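Local structure of citrate lyase, subunit 1 (Methanosaeta concilii, 6HXI) at residues E116-A121 and I131-D136; A177-F182 and N201-S206. The protein probably makes acetyl-CoA and oxaloacetate from citrate and coenzyme A at the expense of ATP, as a subunit of ATP citrate lyase. All coordinates share one frame; numbering follows the deposited sequence.

How the contacts relate
Contacts 1 and 2 lie about 9 Å apart, centre to centre, in the ATP-grasp part of the chain, and they touch. Contact 1 pairs the two arms of the hairpin formed by strands 118-125 and 128-134. Contact 2 comes later in the sequence and lays helix 173-192 on strand 195-206, a neighbour of strand 118-125 in the same antiparallel sheet. A probable hydrogen bond of 2.8 Å from Phe-203 N to Tyr-118 O joins the two strands, and Phe-133 CE1 packs 3.4 Å from Val-179 CG1. Together they build one layered unit: contact 1 supplies part of the sheet, contact 2 fastens the helix over it.

Contact 1: residues E116-A121 and I131-D136; sequences EEYYVA and IFFSMD
Tyr-119 and Ala-121 pair with Ser-134 and Phe-132 through four backbone hydrogen bonds, which join strand residues 118-121 and 131-134 in antiparallel fashion. In the first pair Tyr-119 N gives a nearly straight bond to Ser-134 O (3.0 Å, 169° at the hydrogen) and Ser-134 N returns one to Tyr-119 O. In the next, Phe-132 N reaches Ala-121 O at 2.8 Å, and Ala-121 N bonds back to Phe-132 O. Between them, at the non-hydrogen-bonded pair of Val-120 and Phe-133, CA-H groups also approach carbonyls: Val-120 CA lies 3.1 Å from Phe-132 O. The side-chain hydroxyl Ser-134 OG bonds outside the hairpin, to Lys-147 O.

Tyr-118 collects two ring contacts. Phe-133 directs its edge toward the face of the Tyr-118 ring in an offset edge-to-face pair, the planes inclined at 63°. Phe-133 has its CG anti to the backbone N (chi1 177°), which lays the ring alongside Tyr-118, Phe-133 CE1 3.8 Å from Tyr-118 CB. Met-135 adds a Met-aromatic contact, SD standing obliquely 5.4 Å from the Tyr-118 ring centroid, while Met-135 CB packs 3.8 Å from Tyr-118 CD1.

Apolar packing continues on both faces of the sheet. Tyr-119 lies beside Phe-132, Tyr-119 CE1 3.9 Å from Phe-132 CB; on the other face, Val-120 CG2 meets Ile-131 CG2 at 4.1 Å. Helix 173-192 covers Val-120 and Phe-133.

Backbone bonds thus set the register of the hairpin, while the side chains add aromatic and aliphatic packing on both faces.

Contact 2: residues A177-F182 and N201-S206; sequences ALVEEF and NPFTFS
Phe-203 is the first residue of 201-206 to meet helix segment 177-182, just after the chain turns its corner at Asn-201 and Pro-202 through a cis peptide bond. Its CG sits between the backbone N and the carbonyl carbon (chi1 74°), and the CB bond already points at the helix, so the ring is carried against Val-179 and Phe-182. Phe-182 comes over one face: its CE2 stands 3.8 Å above the Phe-203 ring plane, over the centre. Phe-182 and Phe-203 run antiparallel alongside one another with their planes at 45°, an oblique aromatic pair whose centroids are 4.8 Å apart. Val-179 approaches the same ring differently, with CG1 in the ring plane at the edge, 3.8 Å from Phe-203 CZ.

Thr-204 faces the other way, and its OG1 is hydrogen-bonded to Glu-116 O. Phe-205 then returns to the helix. With CG anti to its carbonyl carbon (chi1 -72°), it brings the CE1-CZ rim of its ring against both Leu-178 and Val-179. Val-179 CG2 meets that rim in the ring plane, 3.6 Å from Phe-205 CZ, so the two methyls of this one valine serve two different phenylalanines. Leu-178 touches nearby, its CB 3.8 Å from Phe-205 CE1. Lys-175 makes a cation-pi contact with Phe-205, and Phe-133 of the hairpin also packs on Phe-203.

Alternate residues of the strand therefore send aromatic rings to one turn of helix; the axes of helix segment 177-182 and strand segment 203-206 approach to 11.2 Å. This is helix-on-sheet packing of an alpha+beta fold: helix 173-192 lies against the antiparallel sheet of the ATP-grasp fold.

Contact 1: residues E116-A121 and I131-D136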
loop_
_atom_site.group_PDB
_atom_site.type_symbol
_atom_site.label_atom_id
_atom_site.label_comp_id
_atom_site.label_asym_id
_atom_site.label_seq_id
_atom_site.Cartn_x
_atom_site.Cartn_y
_atom_site.Cartn_z
ATOM N N GLU C 116 78.284 -25.718 -30.921
ATOM C CA GLU C 116 77.841 -24.346 -31.185
ATOM C C GLU C 116 77.409 -23.623 -29.925
ATOM O O GLU C 116 76.832 -24.228 -29.020
ATOM C CB GLU C 116 76.691 -24.313 -32.212
ATOM C CG GLU C 116 77.100 -24.670 -33.635
ATOM C CD GLU C 116 76.984 -26.131 -34.033
ATOM O OE1 GLU C 116 77.632 -26.517 -35.033
ATOM O OE2 GLU C 116 76.231 -26.885 -33.372
ATOM N N GLU C 117 77.681 -22.321 -29.875
ATOM C CA GLU C 117 77.268 -21.452 -28.781
ATOM C C GLU C 117 76.780 -20.142 -29.397
ATOM O O GLU C 117 77.596 -19.314 -29.810
ATOM C CB GLU C 117 78.403 -21.226 -27.765
ATOM C CG GLU C 117 78.502 -22.309 -26.699
ATOM C CD GLU C 117 79.332 -22.014 -25.457
ATOM O OE1 GLU C 117 80.049 -20.987 -25.418
ATOM O OE2 GLU C 117 79.254 -22.824 -24.508
ATOM N N TYR C 118 75.454 -20.000 -29.543
ATOM C CA TYR C 118 74.851 -18.790 -30.110
ATOM C C TYR C 118 74.157 -17.978 -29.020
ATOM O O TYR C 118 73.667 -18.541 -28.040
ATOM C CB TYR C 118 73.875 -19.095 -31.273
ATOM C CG TYR C 118 74.421 -19.936 -32.417
ATOM C CD1 TYR C 118 75.756 -19.842 -32.808
ATOM C CD2 TYR C 118 73.586 -20.778 -33.148
ATOM C CE1 TYR C 118 76.259 -20.612 -33.857
ATOM C CE2 TYR C 118 74.078 -21.551 -34.201
ATOM C CZ TYR C 118 75.416 -21.468 -34.551
ATOM O OH TYR C 118 75.902 -22.232 -35.592
ATOM N N TYR C 119 74.139 -16.647 -29.188
ATOM C CA TYR C 119 73.530 -15.716 -28.232
ATOM C C TYR C 119 72.278 -15.090 -28.817
ATOM O O TYR C 119 72.281 -14.709 -29.989
ATOM C CB TYR C 119 74.565 -14.631 -27.867
ATOM C CG TYR C 119 74.024 -13.380 -27.211
ATOM C CD1 TYR C 119 73.669 -12.268 -27.970
ATOM C CD2 TYR C 119 73.932 -13.281 -25.825
ATOM C CE1 TYR C 119 73.195 -11.101 -27.368
ATOM C CE2 TYR C 119 73.475 -12.115 -25.209
ATOM C CZ TYR C 119 73.113 -11.026 -25.985
ATOM O OH TYR C 119 72.682 -9.872 -25.382
ATOM N N VAL C 120 71.238 -14.932 -27.991
ATOM C CA VAL C 120 69.982 -14.256 -28.348
ATOM C C VAL C 120 69.455 -13.446 -27.154
ATOM O O VAL C 120 69.403 -13.954 -26.036
ATOM C CB VAL C 120 68.893 -15.178 -28.992
ATOM C CG1 VAL C 120 68.386 -16.243 -28.019
ATOM C CG2 VAL C 120 67.731 -14.362 -29.551
ATOM N N ALA C 121 69.062 -12.193 -27.398
ATOM C CA ALA C 121 68.489 -11.340 -26.361
ATOM C C ALA C 121 67.382 -10.434 -26.893
ATOM O O ALA C 121 67.514 -9.834 -27.967
ATOM C CB ALA C 121 69.573 -10.514 -25.681
ATOM N N ILE C 131 65.777 -7.517 -31.065
ATOM C CA ILE C 131 66.321 -8.874 -30.973
ATOM C C ILE C 131 67.816 -8.784 -31.303
ATOM O O ILE C 131 68.183 -8.192 -32.311
ATOM C CB ILE C 131 65.569 -9.877 -31.903
ATOM C CG1 ILE C 131 64.034 -9.856 -31.621
ATOM C CG2 ILE C 131 66.166 -11.308 -31.785
ATOM C CD1 ILE C 131 63.167 -10.550 -32.640
ATOM N N PHE C 132 68.662 -9.342 -30.445
ATOM C CA PHE C 132 70.119 -9.344 -30.612
ATOM C C PHE C 132 70.582 -10.772 -30.833
ATOM O O PHE C 132 70.116 -11.676 -30.137
ATOM C CB PHE C 132 70.817 -8.705 -29.393
ATOM C CG PHE C 132 70.332 -7.306 -29.090
ATOM C CD1 PHE C 132 70.838 -6.211 -29.779
ATOM C CD2 PHE C 132 69.344 -7.084 -28.141
ATOM C CE1 PHE C 132 70.366 -4.916 -29.519
ATOM C CE2 PHE C 132 68.870 -5.791 -27.886
ATOM C CZ PHE C 132 69.391 -4.716 -28.570
ATOM N N PHE C 133 71.440 -10.986 -31.844
ATOM C CA PHE C 133 71.951 -12.307 -32.166
ATOM C C PHE C 133 73.432 -12.259 -32.512
ATOM O O PHE C 133 73.881 -11.349 -33.218
ATOM C CB PHE C 133 71.137 -12.974 -33.306
ATOM C CG PHE C 133 71.649 -14.335 -33.739
ATOM C CD1 PHE C 133 71.297 -15.484 -33.044
ATOM C CD2 PHE C 133 72.499 -14.462 -34.834
ATOM C CE1 PHE C 133 71.801 -16.731 -33.414
ATOM C CE2 PHE C 133 73.011 -15.714 -35.204
ATOM C CZ PHE C 133 72.639 -16.844 -34.505
ATOM N N SER C 134 74.175 -13.273 -32.052
ATOM C CA SER C 134 75.593 -13.457 -32.363
ATOM C C SER C 134 75.944 -14.946 -32.402
ATOM O O SER C 134 75.202 -15.772 -31.854
ATOM C CB SER C 134 76.479 -12.709 -31.371
ATOM O OG SER C 134 77.818 -12.657 -31.843
ATOM N N MET C 135 77.044 -15.304 -33.080
ATOM C CA MET C 135 77.451 -16.714 -33.148
ATOM C C MET C 135 78.587 -17.013 -32.165
ATOM O O MET C 135 79.143 -18.118 -32.157
ATOM C CB MET C 135 77.752 -17.160 -34.582
ATOM C CG MET C 135 76.515 -17.157 -35.465
ATOM S SD MET C 135 76.853 -17.262 -37.233
ATOM C CE MET C 135 78.096 -16.006 -37.410
ATOM N N ASP C 136 78.858 -16.030 -31.277
ATOM C CA ASP C 136 79.858 -16.086 -30.218
ATOM C C ASP C 136 79.173 -15.892 -28.859
ATOM O O ASP C 136 79.122 -14.776 -28.331
ATOM C CB ASP C 136 80.978 -15.049 -30.458
ATOM C CG ASP C 136 81.618 -15.131 -31.832
ATOM O OD1 ASP C 136 82.278 -16.161 -32.124
ATOM O OD2 ASP C 136 81.462 -14.166 -32.618
#

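Contact 2: residues A177-F182 and N201-S206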
loop_
_atom_site.group_PDB
_atom_site.type_symbol
_atom_site.label_atom_id
_atom_site.label_comp_id
_atom_site.label_asym_id
_atom_site.label_seq_id
_atom_site.Cartn_x
_atom_site.Cartn_y
_atom_site.Cartn_z
ATOM N N ALA C 177 67.659 -21.316 -41.060
ATOM C CA ALA C 177 66.198 -21.409 -41.019
ATOM C C ALA C 177 65.701 -21.795 -39.614
ATOM O O ALA C 177 64.648 -21.315 -39.185
ATOM C CB ALA C 177 65.701 -22.410 -42.048
ATOM N N LEU C 178 66.476 -22.642 -38.901
ATOM C CA LEU C 178 66.154 -23.111 -37.547
ATOM C C LEU C 178 66.299 -22.006 -36.518
ATOM O O LEU C 178 65.502 -21.959 -35.585
ATOM C CB LEU C 178 67.010 -24.330 -37.141
ATOM C CG LEU C 178 66.664 -25.676 -37.778
ATOM C CD1 LEU C 178 67.871 -26.591 -37.789
ATOM C CD2 LEU C 178 65.486 -26.336 -37.082
ATOM N N VAL C 179 67.302 -21.118 -36.684
ATOM C CA VAL C 179 67.538 -19.979 -35.788
ATOM C C VAL C 179 66.489 -18.887 -36.064
ATOM O O VAL C 179 65.984 -18.287 -35.123
ATOM C CB VAL C 179 69.003 -19.441 -35.816
ATOM C CG1 VAL C 179 69.193 -18.341 -34.781
ATOM C CG2 VAL C 179 70.008 -20.556 -35.556
ATOM N N GLU C 180 66.172 -18.636 -37.364
ATOM C CA GLU C 180 65.160 -17.674 -37.833
ATOM C C GLU C 180 63.819 -18.019 -37.168
ATOM O O GLU C 180 63.205 -17.145 -36.569
ATOM C CB GLU C 180 65.047 -17.748 -39.373
ATOM C CG GLU C 180 63.855 -17.029 -39.989
ATOM C CD GLU C 180 63.671 -17.239 -41.483
ATOM O OE1 GLU C 180 63.891 -18.375 -41.965
ATOM O OE2 GLU C 180 63.276 -16.272 -42.172
ATOM N N GLU C 181 63.427 -19.313 -37.213
ATOM C CA GLU C 181 62.207 -19.850 -36.628
ATOM C C GLU C 181 62.237 -19.785 -35.096
ATOM O O GLU C 181 61.207 -19.460 -34.481
ATOM C CB GLU C 181 61.950 -21.284 -37.123
ATOM C CG GLU C 181 61.165 -21.334 -38.430
ATOM C CD GLU C 181 61.592 -22.360 -39.471
ATOM O OE1 GLU C 181 61.619 -23.573 -39.153
ATOM O OE2 GLU C 181 61.846 -21.950 -40.629
ATOM N N PHE C 182 63.414 -20.078 -34.487
ATOM C CA PHE C 182 63.576 -20.057 -33.037
ATOM C C PHE C 182 63.464 -18.658 -32.439
ATOM O O PHE C 182 62.784 -18.488 -31.408
ATOM C CB PHE C 182 64.879 -20.760 -32.596
ATOM C CG PHE C 182 65.259 -20.521 -31.152
ATOM C CD1 PHE C 182 64.513 -21.073 -30.119
ATOM C CD2 PHE C 182 66.312 -19.674 -30.825
ATOM C CE1 PHE C 182 64.832 -20.810 -28.788
ATOM C CE2 PHE C 182 66.627 -19.406 -29.491
ATOM C CZ PHE C 182 65.888 -19.983 -28.483
ATOM N N ASN C 201 72.228 -16.977 -23.332
ATOM C CA ASN C 201 73.652 -16.833 -23.527
ATOM C C ASN C 201 74.422 -17.935 -22.794
ATOM O O ASN C 201 74.795 -17.769 -21.626
ATOM C CB ASN C 201 74.112 -15.428 -23.085
ATOM C CG ASN C 201 75.535 -15.078 -23.455
ATOM O OD1 ASN C 201 76.067 -15.501 -24.489
ATOM N ND2 ASN C 201 76.154 -14.228 -22.650
ATOM N N PRO C 202 74.653 -19.084 -23.455
ATOM C CA PRO C 202 74.337 -19.405 -24.853
ATOM C C PRO C 202 73.159 -20.384 -25.075
ATOM O O PRO C 202 72.605 -20.948 -24.128
ATOM C CB PRO C 202 75.665 -20.022 -25.328
ATOM C CG PRO C 202 76.259 -20.691 -24.061
ATOM C CD PRO C 202 75.478 -20.151 -22.863
ATOM N N PHE C 203 72.759 -20.551 -26.338
ATOM C CA PHE C 203 71.809 -21.566 -26.766
ATOM C C PHE C 203 72.545 -22.499 -27.744
ATOM O O PHE C 203 73.580 -22.111 -28.282
ATOM C CB PHE C 203 70.495 -20.991 -27.327
ATOM C CG PHE C 203 70.467 -20.363 -28.701
ATOM C CD1 PHE C 203 70.175 -21.126 -29.827
ATOM C CD2 PHE C 203 70.594 -18.988 -28.854
ATOM C CE1 PHE C 203 70.098 -20.536 -31.092
ATOM C CE2 PHE C 203 70.511 -18.396 -30.123
ATOM C CZ PHE C 203 70.260 -19.176 -31.232
ATOM N N THR C 204 72.073 -23.749 -27.901
ATOM C CA THR C 204 72.685 -24.741 -28.790
ATOM C C THR C 204 71.630 -25.621 -29.478
ATOM O O THR C 204 70.422 -25.435 -29.302
ATOM C CB THR C 204 73.766 -25.583 -28.046
ATOM O OG1 THR C 204 74.609 -24.733 -27.267
ATOM C CG2 THR C 204 74.630 -26.417 -29.002
ATOM N N PHE C 205 72.126 -26.593 -30.265
ATOM C CA PHE C 205 71.374 -27.583 -31.011
ATOM C C PHE C 205 71.547 -28.989 -30.446
ATOM O O PHE C 205 72.642 -29.372 -30.027
ATOM C CB PHE C 205 71.776 -27.540 -32.495
ATOM C CG PHE C 205 71.263 -26.312 -33.203
ATOM C CD1 PHE C 205 69.995 -26.298 -33.775
ATOM C CD2 PHE C 205 72.041 -25.163 -33.287
ATOM C CE1 PHE C 205 69.519 -25.161 -34.428
ATOM C CE2 PHE C 205 71.558 -24.020 -33.930
ATOM C CZ PHE C 205 70.299 -24.027 -34.493
ATOM N N SER C 206 70.433 -29.731 -30.414
ATOM C CA SER C 206 70.318 -31.132 -30.011
ATOM C C SER C 206 69.663 -31.762 -31.230
ATOM O O SER C 206 68.433 -31.832 -31.313
ATOM C CB SER C 206 69.422 -31.265 -28.782
ATOM O OG SER C 206 69.535 -32.553 -28.201
#